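Side-chain contacts in EmGH1 (Erythrobacter marinus, PDB 5Z87), which probably acts as a beta-glucosidase of glycoside hydrolase family 3, releasing glucose from the ends of beta-linked sugars: residues A69-D74 against G90-A95; A516-T521 against N562-A567; L689-S694 against V707-R712. All blocks are in the same frame, centred on the assembly; numbering follows the deposited sequence.

Contact 1: residues A69-D74 against G90-A95; sequences ADVMSD and GGVYSA
Met-72 reaches from helix 68-73 to the backbone and methyl of Ala-95, and that is where the two segments come closest. Its CG stands beside the backbone N, anti to the carbonyl carbon (chi1 -65°); the chain then runs extended as far as SD and bends at chi3 (75°). The bend sets the sulfur against Ala-95 CB, SD to CB 3.8 Å, and brings the terminal methyl alongside the carbonyl oxygen of the same residue, Met-72 CE to Ala-95 O 3.5 Å. One residue back along the helix, Val-71 and Val-92 point at each other, and a single methyl from each does the touching: Val-71 CG2 lies 4.2 Å from Val-92 CG1. This is a looser, purely apolar meeting.

Beside this apolar patch a water links the two backbones. It donates to Ser-94 O at 2.9 Å and accepts a weak bond from Ala-69 N at 3.0 Å.

Tyr-93, between Val-92 and Ser-94, sends its ring the other way, towards the ligand pocket, where it bonds Glu-130 through OH and meets Phe-178. Ser-94 CB sits over the centre of one face of that ring, 3.9 Å above its plane. Helix 101-116 closes the same apolar cluster, with Met-111 touching both Met-72 and Val-92.

So one side of strand 91-93 is packed against helices while Tyr-93 serves the pocket, as in the TIM-barrel-type N-terminal domain of family 3 enzymes; strand 91-93, helix 101-116 and the parallel strand 126-129 form a beta-alpha-beta crossover.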
ATOM      1  N   ALA A  69      23.924  -8.311 -29.503  1.00 28.77           N
ATOM      2  CA  ALA A  69      24.032  -7.706 -30.831  1.00 28.39           C
ATOM      3  C   ALA A  69      25.462  -7.284 -31.167  1.00 27.47           C
ATOM      4  O   ALA A  69      25.929  -7.508 -32.288  1.00 35.12           O
ATOM      5  CB  ALA A  69      23.086  -6.506 -30.937  1.00 24.21           C
ATOM      6  N   ASP A  70      26.166  -6.658 -30.224  1.00 32.22           N
ATOM      7  CA  ASP A  70      27.506  -6.145 -30.518  1.00 29.85           C
ATOM      8  C   ASP A  70      28.556  -7.242 -30.558  1.00 34.65           C
ATOM      9  O   ASP A  70      29.572  -7.090 -31.239  1.00 36.42           O
ATOM     10  CB  ASP A  70      27.914  -5.095 -29.491  1.00 31.10           C
ATOM     11  CG  ASP A  70      27.227  -3.769 -29.726  1.00 42.40           C
ATOM     12  OD1 ASP A  70      26.356  -3.694 -30.628  1.00 40.85           O
ATOM     13  OD2 ASP A  70      27.566  -2.803 -29.015  1.00 49.15           O
ATOM     14  N   VAL A  71      28.346  -8.326 -29.813  1.00 26.20           N
ATOM     15  CA  VAL A  71      29.207  -9.489 -29.930  1.00 30.64           C
ATOM     16  C   VAL A  71      29.012 -10.152 -31.291  1.00 36.79           C
ATOM     17  O   VAL A  71      29.980 -10.513 -31.967  1.00 33.73           O
ATOM     18  CB  VAL A  71      28.925 -10.458 -28.767  1.00 30.34           C
ATOM     19  CG1 VAL A  71      29.843 -11.670 -28.830  1.00 29.34           C
ATOM     20  CG2 VAL A  71      29.070  -9.734 -27.436  1.00 24.13           C
ATOM     21  N   MET A  72      27.763 -10.286 -31.732  1.00 34.64           N
ATOM     22  CA  MET A  72      27.489 -10.994 -32.978  1.00 31.80           C
ATOM     23  C   MET A  72      27.956 -10.204 -34.193  1.00 36.82           C
ATOM     24  O   MET A  72      28.487 -10.785 -35.148  1.00 33.53           O
ATOM     25  CB  MET A  72      25.999 -11.292 -33.088  1.00 30.60           C
ATOM     26  CG  MET A  72      25.497 -12.238 -32.041  1.00 32.48           C
ATOM     27  SD  MET A  72      23.709 -12.397 -32.121  1.00 31.54           S
ATOM     28  CE  MET A  72      23.455 -13.434 -33.554  1.00 28.12           C
ATOM     29  N   SER A  73      27.760  -8.884 -34.183  1.00 33.24           N
ATOM     30  CA  SER A  73      28.057  -8.079 -35.364  1.00 30.15           C
ATOM     31  C   SER A  73      29.551  -7.869 -35.578  1.00 37.49           C
ATOM     32  O   SER A  73      29.974  -7.622 -36.712  1.00 33.44           O
ATOM     33  CB  SER A  73      27.364  -6.714 -35.267  1.00 35.02           C
ATOM     34  OG  SER A  73      27.998  -5.881 -34.305  1.00 35.97           O
ATOM     35  N   ASP A  74      30.362  -7.938 -34.520  1.00 37.37           N
ATOM     36  CA  ASP A  74      31.773  -7.588 -34.646  1.00 31.97           C
ATOM     37  C   ASP A  74      32.560  -8.172 -33.481  1.00 25.85           C
ATOM     38  O   ASP A  74      32.936  -7.438 -32.557  1.00 30.04           O
ATOM     39  CB  ASP A  74      31.935  -6.066 -34.699  1.00 30.97           C
ATOM     40  CG  ASP A  74      33.348  -5.626 -35.068  1.00 31.90           C
ATOM     41  OD1 ASP A  74      34.221  -6.485 -35.307  1.00 38.78           O
ATOM     42  OD2 ASP A  74      33.581  -4.405 -35.118  1.00 42.61           O
ATOM     43  N   GLY A  90      30.447 -15.184 -20.286  1.00 19.62           N
ATOM     44  CA  GLY A  90      29.415 -15.878 -19.542  1.00 18.43           C
ATOM     45  C   GLY A  90      28.166 -16.141 -20.360  1.00 23.19           C
ATOM     46  O   GLY A  90      27.764 -17.292 -20.551  1.00 18.41           O
ATOM     47  N   GLY A  91      27.530 -15.075 -20.844  1.00 23.92           N
ATOM     48  CA  GLY A  91      26.341 -15.229 -21.655  1.00 19.22           C
ATOM     49  C   GLY A  91      26.146 -14.029 -22.551  1.00 20.04           C
ATOM     50  O   GLY A  91      26.854 -13.024 -22.453  1.00 22.75           O
ATOM     51  N   VAL A  92      25.177 -14.155 -23.451  1.00 19.40           N
ATOM     52  CA  VAL A  92      24.654 -13.017 -24.189  1.00 20.58           C
ATOM     53  C   VAL A  92      23.145 -13.053 -24.047  1.00 21.54           C
ATOM     54  O   VAL A  92      22.537 -14.101 -23.804  1.00 22.86           O
ATOM     55  CB  VAL A  92      25.048 -13.001 -25.687  1.00 27.15           C
ATOM     56  CG1 VAL A  92      26.527 -12.729 -25.853  1.00 20.71           C
ATOM     57  CG2 VAL A  92      24.620 -14.292 -26.387  1.00 17.42           C
ATOM     58  N   TYR A  93      22.543 -11.885 -24.207  1.00 20.82           N
ATOM     59  CA  TYR A  93      21.106 -11.721 -24.074  1.00 26.58           C
ATOM     60  C   TYR A  93      20.532 -11.294 -25.412  1.00 19.54           C
ATOM     61  O   TYR A  93      21.051 -10.368 -26.044  1.00 23.53           O
ATOM     62  CB  TYR A  93      20.778 -10.682 -22.999  1.00 21.10           C
ATOM     63  CG  TYR A  93      19.315 -10.340 -22.890  1.00 20.27           C
ATOM     64  CD1 TYR A  93      18.352 -11.333 -22.836  1.00 21.98           C
ATOM     65  CD2 TYR A  93      18.901  -9.021 -22.813  1.00 29.17           C
ATOM     66  CE1 TYR A  93      17.008 -11.013 -22.708  1.00 29.60           C
ATOM     67  CE2 TYR A  93      17.561  -8.691 -22.683  1.00 21.42           C
ATOM     68  CZ  TYR A  93      16.624  -9.681 -22.634  1.00 24.25           C
ATOM     69  OH  TYR A  93      15.300  -9.339 -22.517  1.00 26.64           O
ATOM     70  N   SER A  94      19.481 -11.990 -25.848  1.00 17.40           N
ATOM     71  CA  SER A  94      18.684 -11.559 -26.994  1.00 26.49           C
ATOM     72  C   SER A  94      19.462 -11.652 -28.313  1.00 25.51           C
ATOM     73  O   SER A  94      19.728 -10.638 -28.972  1.00 21.89           O
ATOM     74  CB  SER A  94      18.168 -10.133 -26.749  1.00 19.07           C
ATOM     75  OG  SER A  94      17.031  -9.866 -27.536  1.00 27.69           O
ATOM     76  N   ALA A  95      19.819 -12.875 -28.707  1.00 26.99           N
ATOM     77  CA  ALA A  95      20.563 -13.129 -29.931  1.00 28.66           C
ATOM     78  C   ALA A  95      19.660 -13.337 -31.136  1.00 31.30           C
ATOM     79  O   ALA A  95      20.156 -13.363 -32.266  1.00 26.40           O
ATOM     80  CB  ALA A  95      21.466 -14.357 -29.761  1.00 20.95           C
TER
HETATM   81  O   HOH W   1      21.014  -8.073 -28.653  1.00 31.27           O

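Contact 2: residues A516-T521 against N562-A567; sequences AEAVAT and NELAEA
The two helical segments come closest at Val-519 and Ala-567, whose CA atoms are 6.9 Å apart, while Ala-518 and Leu-564 stand at 8.5 Å, CA to CA. The small alanine at the tighter point is consistent with so close an approach: Val-519 CG2 meets Ala-567 CB directly at 3.9 Å. The valine has CG1 anti to its backbone N (chi1 167°), which leaves CG2 beside that N as the branch presented to the alanine methyl. At the second point the roles are exchanged, with the alanine on helix 508-522 and the branched residue on helix 561-569. Leu-564 reaches over with its CD1 tip and lies 4.4 Å from Ala-518 CB, a light contact. Ile-515, one turn earlier than Val-519, packs on both Leu-564 and Ala-567 and extends the apolar seam.

Away from the interface, Thr-521 turns its hydroxyl back on its own helix. OG1 donates to Glu-517 O at 2.9 Å, coming in 34° out of the carbonyl plane, and the helical N-H of Thr-521 reaches the same oxygen from the opposite face. Two donors thus grip one carbonyl. A salt bridge from Glu-563 to Arg-512 adds a polar link between the helices.

Each helix leads into a strand of the mixed sheet, 527-533 and 574-580, which are parallel neighbours; helices packed side by side over such a sheet belong to the alpha/beta sandwich of the family 3 C-terminal domain.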
ATOM      1  N   ALA A 516     -19.992   7.867 -33.350  1.00 30.42           N
ATOM      2  CA  ALA A 516     -21.143   8.145 -34.209  1.00 37.13           C
ATOM      3  C   ALA A 516     -21.157   7.241 -35.440  1.00 30.59           C
ATOM      4  O   ALA A 516     -22.194   6.661 -35.788  1.00 37.30           O
ATOM      5  CB  ALA A 516     -21.136   9.621 -34.621  1.00 29.52           C
ATOM      6  N   GLU A 517     -20.004   7.078 -36.096  1.00 33.30           N
ATOM      7  CA  GLU A 517     -19.951   6.218 -37.276  1.00 33.29           C
ATOM      8  C   GLU A 517     -20.315   4.777 -36.940  1.00 37.60           C
ATOM      9  O   GLU A 517     -21.007   4.106 -37.717  1.00 38.12           O
ATOM     10  CB  GLU A 517     -18.565   6.277 -37.919  1.00 33.15           C
ATOM     11  CG  GLU A 517     -18.332   7.515 -38.771  1.00 39.11           C
ATOM     12  CD  GLU A 517     -16.891   7.645 -39.238  1.00 44.66           C
ATOM     13  OE1 GLU A 517     -16.444   8.795 -39.468  1.00 44.53           O
ATOM     14  OE2 GLU A 517     -16.209   6.599 -39.374  1.00 41.64           O
ATOM     15  N   ALA A 518     -19.853   4.276 -35.791  1.00 33.32           N
ATOM     16  CA  ALA A 518     -20.177   2.901 -35.429  1.00 29.20           C
ATOM     17  C   ALA A 518     -21.652   2.765 -35.081  1.00 27.37           C
ATOM     18  O   ALA A 518     -22.268   1.734 -35.373  1.00 35.15           O
ATOM     19  CB  ALA A 518     -19.303   2.435 -34.261  1.00 30.31           C
ATOM     20  N   VAL A 519     -22.224   3.786 -34.435  1.00 28.85           N
ATOM     21  CA  VAL A 519     -23.661   3.798 -34.166  1.00 34.69           C
ATOM     22  C   VAL A 519     -24.452   3.636 -35.466  1.00 38.18           C
ATOM     23  O   VAL A 519     -25.350   2.791 -35.567  1.00 37.46           O
ATOM     24  CB  VAL A 519     -24.053   5.089 -33.427  1.00 39.59           C
ATOM     25  CG1 VAL A 519     -25.571   5.259 -33.432  1.00 32.42           C
ATOM     26  CG2 VAL A 519     -23.505   5.088 -31.996  1.00 31.89           C
ATOM     27  N   ALA A 520     -24.114   4.437 -36.484  1.00 36.76           N
ATOM     28  CA  ALA A 520     -24.783   4.336 -37.783  1.00 40.32           C
ATOM     29  C   ALA A 520     -24.645   2.939 -38.378  1.00 44.07           C
ATOM     30  O   ALA A 520     -25.640   2.315 -38.771  1.00 47.96           O
ATOM     31  CB  ALA A 520     -24.218   5.382 -38.743  1.00 31.23           C
ATOM     32  N   THR A 521     -23.412   2.428 -38.448  1.00 40.40           N
ATOM     33  CA  THR A 521     -23.179   1.088 -38.980  1.00 34.40           C
ATOM     34  C   THR A 521     -23.973   0.022 -38.228  1.00 41.68           C
ATOM     35  O   THR A 521     -24.330  -1.015 -38.801  1.00 41.89           O
ATOM     36  CB  THR A 521     -21.683   0.778 -38.923  1.00 39.24           C
ATOM     37  OG1 THR A 521     -20.953   1.861 -39.515  1.00 37.73           O
ATOM     38  CG2 THR A 521     -21.354  -0.521 -39.637  1.00 33.07           C
ATOM     39  N   ASN A 562     -15.964   3.471 -22.655  1.00 20.35           N
ATOM     40  CA  ASN A 562     -17.262   3.375 -21.994  1.00 27.94           C
ATOM     41  C   ASN A 562     -18.306   4.180 -22.749  1.00 26.70           C
ATOM     42  O   ASN A 562     -19.439   3.723 -22.924  1.00 22.22           O
ATOM     43  CB  ASN A 562     -17.167   3.844 -20.539  1.00 16.51           C
ATOM     44  CG  ASN A 562     -16.419   2.861 -19.661  1.00 27.25           C
ATOM     45  OD1 ASN A 562     -16.501   1.648 -19.857  1.00 23.99           O
ATOM     46  ND2 ASN A 562     -15.675   3.381 -18.699  1.00 27.35           N
ATOM     47  N   GLU A 563     -17.933   5.380 -23.204  1.00 27.09           N
ATOM     48  CA  GLU A 563     -18.799   6.156 -24.086  1.00 27.35           C
ATOM     49  C   GLU A 563     -19.250   5.320 -25.276  1.00 30.49           C
ATOM     50  O   GLU A 563     -20.449   5.217 -25.560  1.00 32.41           O
ATOM     51  CB  GLU A 563     -18.072   7.420 -24.551  1.00 29.65           C
ATOM     52  CG  GLU A 563     -18.992   8.462 -25.157  1.00 32.37           C
ATOM     53  CD  GLU A 563     -18.314   9.795 -25.371  1.00 37.30           C
ATOM     54  OE1 GLU A 563     -17.287  10.060 -24.699  1.00 46.91           O
ATOM     55  OE2 GLU A 563     -18.816  10.584 -26.210  1.00 48.92           O
ATOM     56  N   LEU A 564     -18.297   4.682 -25.964  1.00 27.78           N
ATOM     57  CA  LEU A 564     -18.651   3.850 -27.110  1.00 23.20           C
ATOM     58  C   LEU A 564     -19.597   2.729 -26.706  1.00 35.38           C
ATOM     59  O   LEU A 564     -20.574   2.443 -27.411  1.00 34.12           O
ATOM     60  CB  LEU A 564     -17.386   3.273 -27.752  1.00 27.22           C
ATOM     61  CG  LEU A 564     -17.579   2.104 -28.725  1.00 28.77           C
ATOM     62  CD1 LEU A 564     -18.253   2.565 -30.038  1.00 18.88           C
ATOM     63  CD2 LEU A 564     -16.249   1.400 -29.001  1.00 24.00           C
ATOM     64  N   ALA A 565     -19.326   2.086 -25.566  1.00 32.66           N
ATOM     65  CA  ALA A 565     -20.129   0.942 -25.158  1.00 28.36           C
ATOM     66  C   ALA A 565     -21.560   1.351 -24.855  1.00 27.47           C
ATOM     67  O   ALA A 565     -22.509   0.682 -25.282  1.00 29.86           O
ATOM     68  CB  ALA A 565     -19.500   0.265 -23.945  1.00 23.51           C
ATOM     69  N   GLU A 566     -21.737   2.447 -24.117  1.00 25.01           N
ATOM     70  CA  GLU A 566     -23.090   2.894 -23.807  1.00 36.05           C
ATOM     71  C   GLU A 566     -23.832   3.359 -25.060  1.00 35.63           C
ATOM     72  O   GLU A 566     -25.052   3.167 -25.159  1.00 33.32           O
ATOM     73  CB  GLU A 566     -23.042   3.999 -22.753  1.00 34.80           C
ATOM     74  CG  GLU A 566     -22.307   3.580 -21.490  1.00 32.75           C
ATOM     75  CD  GLU A 566     -22.443   4.596 -20.379  1.00 42.32           C
ATOM     76  OE1 GLU A 566     -21.544   5.464 -20.235  1.00 44.18           O
ATOM     77  OE2 GLU A 566     -23.461   4.526 -19.657  1.00 39.73           O
ATOM     78  N   ALA A 567     -23.119   3.946 -26.031  1.00 35.76           N
ATOM     79  CA  ALA A 567     -23.772   4.375 -27.265  1.00 32.00           C
ATOM     80  C   ALA A 567     -24.336   3.186 -28.024  1.00 35.29           C
ATOM     81  O   ALA A 567     -25.441   3.262 -28.571  1.00 42.17           O
ATOM     82  CB  ALA A 567     -22.801   5.155 -28.146  1.00 21.64           C
TER

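Contact 3: residues L689-S694 against V707-R712; sequences LRVSVS and VQLYIR
Two pairs of apolar side chains face each other across the gap between strands 689-697 and 703-713: Val-691 with Leu-709, and Val-693 with Val-707. All four point towards the opposing segment, and both pairs touch through methyl tips. Val-693 CG1 stands 4.2 Å from Val-707 CG1, between backbones whose CA atoms, of Val-693 and Val-707, are 8.0 Å apart. Each of these valines keeps CG1 anti to its backbone N (chi1 -177° and 172°), and it is this extended branch that each sends into the gap. Val-691 follows the same pattern, and its CG1 meets CD1 of Leu-709 at 4.2 Å. The longer leucine needs only one of its two branches to make the contact. The methyls abut without deep interlocking, and the whole meeting is apolar and buried.

On its other face strand 703-713 has a polar pair. Gln-708 points away from strand 689-697, and Tyr-710, two residues on, stands beside it, so that the phenol can reach back along the strand. Tyr-710 OH donates to Gln-708 OE1 at 2.6 Å, lying in the carbonyl plane with a C=O...O angle of 151°. The other end of that amide is held too: NE2 bonds Gly-663 O and, weakly, Val-706 O. Anchored at both ends, the amide has its rotation fixed.

The two strands belong to different sheets of a beta sandwich, the fibronectin type III-like domain. Strand 689-697 lies between 671-678 and 738-745, hydrogen-bonding to both; strand 703-713 lies between 764-771 and 724-733. Around the interface, Ile-768 and Ala-770 of strand 764-771, Leu-745 of strand 738-745 and Tyr-673 of strand 671-678 add to the apolar core.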
ATOM      1  N   LEU A 689      -4.469 -35.572   5.196  1.00 30.40           N
ATOM      2  CA  LEU A 689      -5.917 -35.708   5.299  1.00 30.38           C
ATOM      3  C   LEU A 689      -6.538 -35.710   3.911  1.00 31.12           C
ATOM      4  O   LEU A 689      -6.265 -34.822   3.097  1.00 26.45           O
ATOM      5  CB  LEU A 689      -6.517 -34.571   6.130  1.00 25.98           C
ATOM      6  CG  LEU A 689      -8.042 -34.572   6.258  1.00 33.67           C
ATOM      7  CD1 LEU A 689      -8.487 -35.693   7.187  1.00 27.89           C
ATOM      8  CD2 LEU A 689      -8.541 -33.228   6.761  1.00 26.68           C
ATOM      9  N   ARG A 690      -7.384 -36.692   3.647  1.00 25.93           N
ATOM     10  CA  ARG A 690      -8.124 -36.721   2.399  1.00 32.88           C
ATOM     11  C   ARG A 690      -9.439 -35.961   2.553  1.00 27.86           C
ATOM     12  O   ARG A 690     -10.117 -36.068   3.579  1.00 24.97           O
ATOM     13  CB  ARG A 690      -8.376 -38.165   1.968  1.00 29.06           C
ATOM     14  CG  ARG A 690      -7.086 -38.950   1.799  1.00 43.37           C
ATOM     15  CD  ARG A 690      -7.270 -40.114   0.852  1.00 36.45           C
ATOM     16  NE  ARG A 690      -8.005 -41.191   1.499  1.00 57.97           N
ATOM     17  CZ  ARG A 690      -8.185 -42.398   0.972  1.00 70.57           C
ATOM     18  NH1 ARG A 690      -7.689 -42.684  -0.229  1.00 65.49           N
ATOM     19  NH2 ARG A 690      -8.871 -43.315   1.645  1.00 65.49           N
ATOM     20  N   VAL A 691      -9.779 -35.173   1.537  1.00 23.47           N
ATOM     21  CA  VAL A 691     -11.021 -34.414   1.502  1.00 25.15           C
ATOM     22  C   VAL A 691     -11.645 -34.579   0.120  1.00 28.19           C
ATOM     23  O   VAL A 691     -10.949 -34.465  -0.892  1.00 26.18           O
ATOM     24  CB  VAL A 691     -10.784 -32.925   1.822  1.00 26.21           C
ATOM     25  CG1 VAL A 691     -12.079 -32.142   1.672  1.00 25.61           C
ATOM     26  CG2 VAL A 691     -10.231 -32.765   3.237  1.00 19.44           C
ATOM     27  N   SER A 692     -12.951 -34.849   0.070  1.00 26.44           N
ATOM     28  CA  SER A 692     -13.649 -34.999  -1.199  1.00 29.27           C
ATOM     29  C   SER A 692     -14.760 -33.965  -1.331  1.00 28.78           C
ATOM     30  O   SER A 692     -15.318 -33.492  -0.336  1.00 24.49           O
ATOM     31  CB  SER A 692     -14.245 -36.391  -1.355  1.00 23.44           C
ATOM     32  OG  SER A 692     -15.332 -36.563  -0.467  1.00 29.37           O
ATOM     33  N   VAL A 693     -15.074 -33.625  -2.581  1.00 23.99           N
ATOM     34  CA  VAL A 693     -16.076 -32.624  -2.932  1.00 26.10           C
ATOM     35  C   VAL A 693     -16.831 -33.142  -4.146  1.00 27.04           C
ATOM     36  O   VAL A 693     -16.227 -33.343  -5.204  1.00 26.37           O
ATOM     37  CB  VAL A 693     -15.450 -31.260  -3.272  1.00 26.43           C
ATOM     38  CG1 VAL A 693     -16.543 -30.215  -3.557  1.00 25.72           C
ATOM     39  CG2 VAL A 693     -14.496 -30.801  -2.186  1.00 29.40           C
ATOM     40  N   SER A 694     -18.138 -33.328  -4.018  1.00 21.57           N
ATOM     41  CA  SER A 694     -18.946 -33.719  -5.167  1.00 25.87           C
ATOM     42  C   SER A 694     -19.413 -32.492  -5.937  1.00 27.77           C
ATOM     43  O   SER A 694     -19.793 -31.469  -5.351  1.00 24.37           O
ATOM     44  CB  SER A 694     -20.155 -34.565  -4.749  1.00 27.98           C
ATOM     45  OG  SER A 694     -21.126 -33.797  -4.067  1.00 37.50           O
ATOM     46  N   VAL A 707     -13.106 -26.859  -9.473  1.00 24.06           N
ATOM     47  CA  VAL A 707     -13.386 -27.102  -8.064  1.00 20.93           C
ATOM     48  C   VAL A 707     -12.240 -26.544  -7.229  1.00 29.18           C
ATOM     49  O   VAL A 707     -11.069 -26.841  -7.493  1.00 31.06           O
ATOM     50  CB  VAL A 707     -13.572 -28.608  -7.839  1.00 22.66           C
ATOM     51  CG1 VAL A 707     -13.674 -28.951  -6.371  1.00 20.22           C
ATOM     52  CG2 VAL A 707     -14.796 -29.093  -8.600  1.00 27.79           C
ATOM     53  N   GLN A 708     -12.560 -25.729  -6.216  1.00 25.03           N
ATOM     54  CA  GLN A 708     -11.551 -24.966  -5.485  1.00 19.02           C
ATOM     55  C   GLN A 708     -11.603 -25.274  -3.993  1.00 18.69           C
ATOM     56  O   GLN A 708     -12.671 -25.222  -3.375  1.00 23.19           O
ATOM     57  CB  GLN A 708     -11.729 -23.462  -5.733  1.00 19.05           C
ATOM     58  CG  GLN A 708     -11.591 -23.098  -7.204  1.00 25.47           C
ATOM     59  CD  GLN A 708     -12.036 -21.681  -7.543  1.00 24.53           C
ATOM     60  OE1 GLN A 708     -11.871 -20.736  -6.758  1.00 21.21           O
ATOM     61  NE2 GLN A 708     -12.609 -21.529  -8.726  1.00 19.05           N
ATOM     62  N   LEU A 709     -10.437 -25.567  -3.416  1.00 27.29           N
ATOM     63  CA  LEU A 709     -10.297 -25.892  -1.999  1.00 23.11           C
ATOM     64  C   LEU A 709      -9.533 -24.781  -1.275  1.00 23.62           C
ATOM     65  O   LEU A 709      -8.527 -24.279  -1.780  1.00 22.27           O
ATOM     66  CB  LEU A 709      -9.576 -27.232  -1.828  1.00 19.02           C
ATOM     67  CG  LEU A 709      -9.530 -27.852  -0.420  1.00 30.45           C
ATOM     68  CD1 LEU A 709     -10.863 -28.481  -0.052  1.00 25.68           C
ATOM     69  CD2 LEU A 709      -8.428 -28.887  -0.337  1.00 25.82           C
ATOM     70  N   TYR A 710     -10.024 -24.394  -0.092  1.00 19.61           N
ATOM     71  CA  TYR A 710      -9.431 -23.342   0.725  1.00 17.22           C
ATOM     72  C   TYR A 710      -9.414 -23.791   2.177  1.00 20.97           C
ATOM     73  O   TYR A 710     -10.191 -24.659   2.589  1.00 18.71           O
ATOM     74  CB  TYR A 710     -10.216 -22.021   0.650  1.00 17.82           C
ATOM     75  CG  TYR A 710     -10.388 -21.426  -0.722  1.00 18.29           C
ATOM     76  CD1 TYR A 710     -11.354 -21.916  -1.601  1.00 19.59           C
ATOM     77  CD2 TYR A 710      -9.615 -20.334  -1.134  1.00 17.61           C
ATOM     78  CE1 TYR A 710     -11.521 -21.344  -2.880  1.00 17.24           C
ATOM     79  CE2 TYR A 710      -9.779 -19.758  -2.397  1.00 18.98           C
ATOM     80  CZ  TYR A 710     -10.738 -20.274  -3.266  1.00 17.31           C
ATOM     81  OH  TYR A 710     -10.904 -19.721  -4.518  1.00 17.82           O
ATOM     82  N   ILE A 711      -8.538 -23.173   2.970  1.00 19.20           N
ATOM     83  CA  ILE A 711      -8.516 -23.438   4.402  1.00 19.09           C
ATOM     84  C   ILE A 711      -8.432 -22.128   5.170  1.00 19.35           C
ATOM     85  O   ILE A 711      -8.011 -21.093   4.650  1.00 16.61           O
ATOM     86  CB  ILE A 711      -7.350 -24.361   4.828  1.00 17.08           C
ATOM     87  CG1 ILE A 711      -6.018 -23.637   4.646  1.00 19.05           C
ATOM     88  CG2 ILE A 711      -7.383 -25.693   4.050  1.00 16.42           C
ATOM     89  CD1 ILE A 711      -4.986 -24.016   5.660  1.00 29.31           C
ATOM     90  N   ARG A 712      -8.848 -22.192   6.432  0.54 18.46           N
ATOM     91  CA  ARG A 712      -8.650 -21.112   7.393  0.54 19.91           C
ATOM     92  C   ARG A 712      -8.112 -21.724   8.678  0.54 17.55           C
ATOM     93  O   ARG A 712      -8.731 -22.627   9.246  0.54 16.31           O
ATOM     94  CB  ARG A 712      -9.957 -20.347   7.655  0.54 19.62           C
ATOM     95  CG  ARG A 712     -10.054 -19.630   9.014  0.54 18.79           C
ATOM     96  CD  ARG A 712      -9.131 -18.418   9.119  0.54 19.52           C
ATOM     97  NE  ARG A 712      -9.321 -17.682  10.378  0.54 23.51           N
ATOM     98  CZ  ARG A 712      -8.506 -16.731  10.828  0.54 16.08           C
ATOM     99  NH1 ARG A 712      -8.759 -16.122  11.982  0.54 20.47           N
ATOM    100  NH2 ARG A 712      -7.447 -16.381  10.123  0.54 11.64           N
TER

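Overall arrangement
The three contacts sample three successive parts of the chain and lie far from one another: centres are about 49 Å apart for contacts 1 and 2, 50 Å for contacts 1 and 3, and 46 Å for contacts 2 and 3. None touches another; even the closest pair, contacts 2 and 3, keeps nearest atoms about 26 Å apart. Contacts 1 and 3 fall on opposite sides of the chain's centre. Only contact 1 includes a residue of the pocket that holds dithiothreitol, Tyr-93. Contact 2 is partly buried helix packing away from the annotated sites. Segment 707-712 runs directly into Asp-713, which with Ile-715 binds a magnesium ion, though the touching side chains of contact 3 lie away from that site.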